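Local coordinates for protein uricase (Bacillus fastidiosus, PDB 4R8X) that probably catalyses the oxygen-dependent oxidation of urate to 5-hydroxyisourate, the first step of urate breakdown to allantoin, at residues N38-M43 and L134-S139. Sequence-based numbering, arbitrary orientation.
Sequences NTIFGM and LVFRKS
Thr39 and Ile40 share one aromatic partner, the ring of Phe136, and everything that touches between 38-43 and 134-139 does so there. The tight part is at the CE2 and CZ atoms of the ring: Thr39 CG2 lies 3.8 Å from Phe136 CE2 and 3.9 Å from Phe136 CZ, with the two side chains crossing at about a right angle. With CG2 anti to the backbone N and OG1 beside it (chi1 -63°), Thr39 presents its methyl to the ring. Ile40 sits more loosely, its CD1 4.1 Å from Phe136 CD2, and runs past the phenylalanine in the opposite direction. Both methyls approach obliquely, and the contact across the segments is apolar throughout.

The backbones stay well apart, the CA atoms of Ile40 and Phe136 being 9.0 Å from each other, too far for a ladder. Both strands instead pair antiparallel with strand 108-125, in the large antiparallel sheet of the uricase tunnelling fold, and 135-138 carries that sheet across the interface through an antiparallel ladder with a second subunit.

Away from the ring the segments diverge, with 12.3 Å between Met43 CA and Ser139 CA. On this loose side Lys138 comes no nearer to 38-43 than 7.7 Å, from its NZ to Gly42 O. Lys138 NZ instead donates a hydrogen bond to Ser139 O (2.9 Å), from above the carbonyl plane, and a second to Ala117 O.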
loop_
_atom_site.group_PDB
_atom_site.type_symbol
_atom_site.label_atom_id
_atom_site.label_comp_id
_atom_site.label_asym_id
_atom_site.label_seq_id
_atom_site.Cartn_x
_atom_site.Cartn_y
_atom_site.Cartn_z
ATOM N N ASN D 38 13.607 16.801 19.695
ATOM C CA ASN D 38 13.411 17.512 18.417
ATOM C C ASN D 38 14.657 17.629 17.532
ATOM O O ASN D 38 14.771 18.557 16.722
ATOM C CB ASN D 38 12.779 18.894 18.619
ATOM C CG ASN D 38 11.317 18.822 19.037
ATOM O OD1 ASN D 38 10.615 17.850 18.743
ATOM N ND2 ASN D 38 10.845 19.861 19.731
ATOM N N THR D 39 15.585 16.688 17.683
ATOM C CA THR D 39 16.748 16.623 16.796
ATOM C C THR D 39 16.293 16.545 15.344
ATOM O O THR D 39 16.864 17.195 14.470
ATOM C CB THR D 39 17.647 15.433 17.151
ATOM O OG1 THR D 39 18.152 15.615 18.473
ATOM C CG2 THR D 39 18.826 15.313 16.181
ATOM N N ILE D 40 15.240 15.771 15.098
ATOM C CA ILE D 40 14.507 15.863 13.852
ATOM C C ILE D 40 13.084 16.277 14.201
ATOM O O ILE D 40 12.440 15.679 15.075
ATOM C CB ILE D 40 14.520 14.530 13.074
ATOM C CG1 ILE D 40 15.955 14.155 12.702
ATOM C CG2 ILE D 40 13.656 14.637 11.821
ATOM C CD1 ILE D 40 16.133 12.706 12.264
ATOM N N PHE D 41 12.622 17.337 13.547
ATOM C CA PHE D 41 11.275 17.855 13.719
ATOM C C PHE D 41 10.680 17.830 12.322
ATOM O O PHE D 41 10.772 18.812 11.573
ATOM C CB PHE D 41 11.372 19.287 14.270
ATOM C CG PHE D 41 10.052 19.931 14.609
ATOM C CD1 PHE D 41 9.362 19.571 15.751
ATOM C CD2 PHE D 41 9.531 20.934 13.805
ATOM C CE1 PHE D 41 8.157 20.198 16.084
ATOM C CE2 PHE D 41 8.334 21.556 14.121
ATOM C CZ PHE D 41 7.639 21.183 15.259
ATOM N N GLY D 42 10.103 16.682 11.960
ATOM C CA GLY D 42 9.663 16.455 10.596
ATOM C C GLY D 42 8.204 16.076 10.476
ATOM O O GLY D 42 7.631 15.460 11.375
ATOM N N MET D 43 7.607 16.413 9.344
ATOM C CA MET D 43 6.189 16.145 9.139
ATOM C C MET D 43 5.841 16.148 7.660
ATOM O O MET D 43 6.599 16.655 6.826
ATOM C CB MET D 43 5.347 17.215 9.838
ATOM C CG MET D 43 5.427 18.567 9.131
ATOM S SD MET D 43 5.013 19.987 10.137
ATOM C CE MET D 43 6.466 20.028 11.187
ATOM N N LEU D 134 23.083 10.523 17.028
ATOM C CA LEU D 134 23.392 10.716 15.616
ATOM C C LEU D 134 22.484 9.919 14.693
ATOM O O LEU D 134 22.102 10.384 13.625
ATOM C CB LEU D 134 24.836 10.300 15.339
ATOM C CG LEU D 134 25.917 11.067 16.091
ATOM C CD1 LEU D 134 27.279 10.483 15.765
ATOM C CD2 LEU D 134 25.854 12.526 15.710
ATOM N N VAL D 135 22.162 8.703 15.103
ATOM C CA VAL D 135 21.418 7.798 14.240
ATOM C C VAL D 135 20.041 7.537 14.820
ATOM O O VAL D 135 19.906 7.301 16.025
ATOM C CB VAL D 135 22.184 6.471 14.039
ATOM C CG1 VAL D 135 21.367 5.472 13.221
ATOM C CG2 VAL D 135 23.507 6.759 13.358
ATOM N N PHE D 136 19.028 7.605 13.956
ATOM C CA PHE D 136 17.639 7.401 14.359
ATOM C C PHE D 136 16.926 6.480 13.383
ATOM O O PHE D 136 17.228 6.473 12.193
ATOM C CB PHE D 136 16.904 8.748 14.464
ATOM C CG PHE D 136 17.574 9.717 15.392
ATOM C CD1 PHE D 136 17.276 9.722 16.750
ATOM C CD2 PHE D 136 18.524 10.612 14.914
ATOM C CE1 PHE D 136 17.903 10.607 17.616
ATOM C CE2 PHE D 136 19.160 11.504 15.779
ATOM C CZ PHE D 136 18.841 11.505 17.130
ATOM N N ARG D 137 15.995 5.688 13.899
ATOM C CA ARG D 137 15.179 4.834 13.053
ATOM C C ARG D 137 13.936 5.562 12.571
ATOM O O ARG D 137 13.208 6.141 13.378
ATOM C CB ARG D 137 14.736 3.602 13.831
ATOM C CG ARG D 137 13.644 2.840 13.116
ATOM C CD ARG D 137 13.282 1.510 13.794
ATOM N NE ARG D 137 12.667 1.668 15.108
ATOM C CZ ARG D 137 12.286 0.638 15.857
ATOM N NH1 ARG D 137 12.483 -0.600 15.425
ATOM N NH2 ARG D 137 11.725 0.838 17.035
ATOM N N LYS D 138 13.677 5.543 11.270
ATOM C CA LYS D 138 12.400 6.037 10.772
ATOM C C LYS D 138 11.305 5.106 11.237
ATOM O O LYS D 138 11.289 3.942 10.858
ATOM C CB LYS D 138 12.384 6.063 9.254
ATOM C CG LYS D 138 11.029 6.398 8.693
ATOM C CD LYS D 138 10.773 7.861 8.877
ATOM C CE LYS D 138 9.320 8.210 8.517
ATOM N NZ LYS D 138 8.323 7.993 9.590
ATOM N N SER D 139 10.365 5.601 12.033
ATOM C CA SER D 139 9.322 4.732 12.548
ATOM C C SER D 139 8.072 4.702 11.694
ATOM O O SER D 139 7.543 5.745 11.296
ATOM C CB SER D 139 8.931 5.134 13.954
ATOM O OG SER D 139 7.878 4.284 14.388
#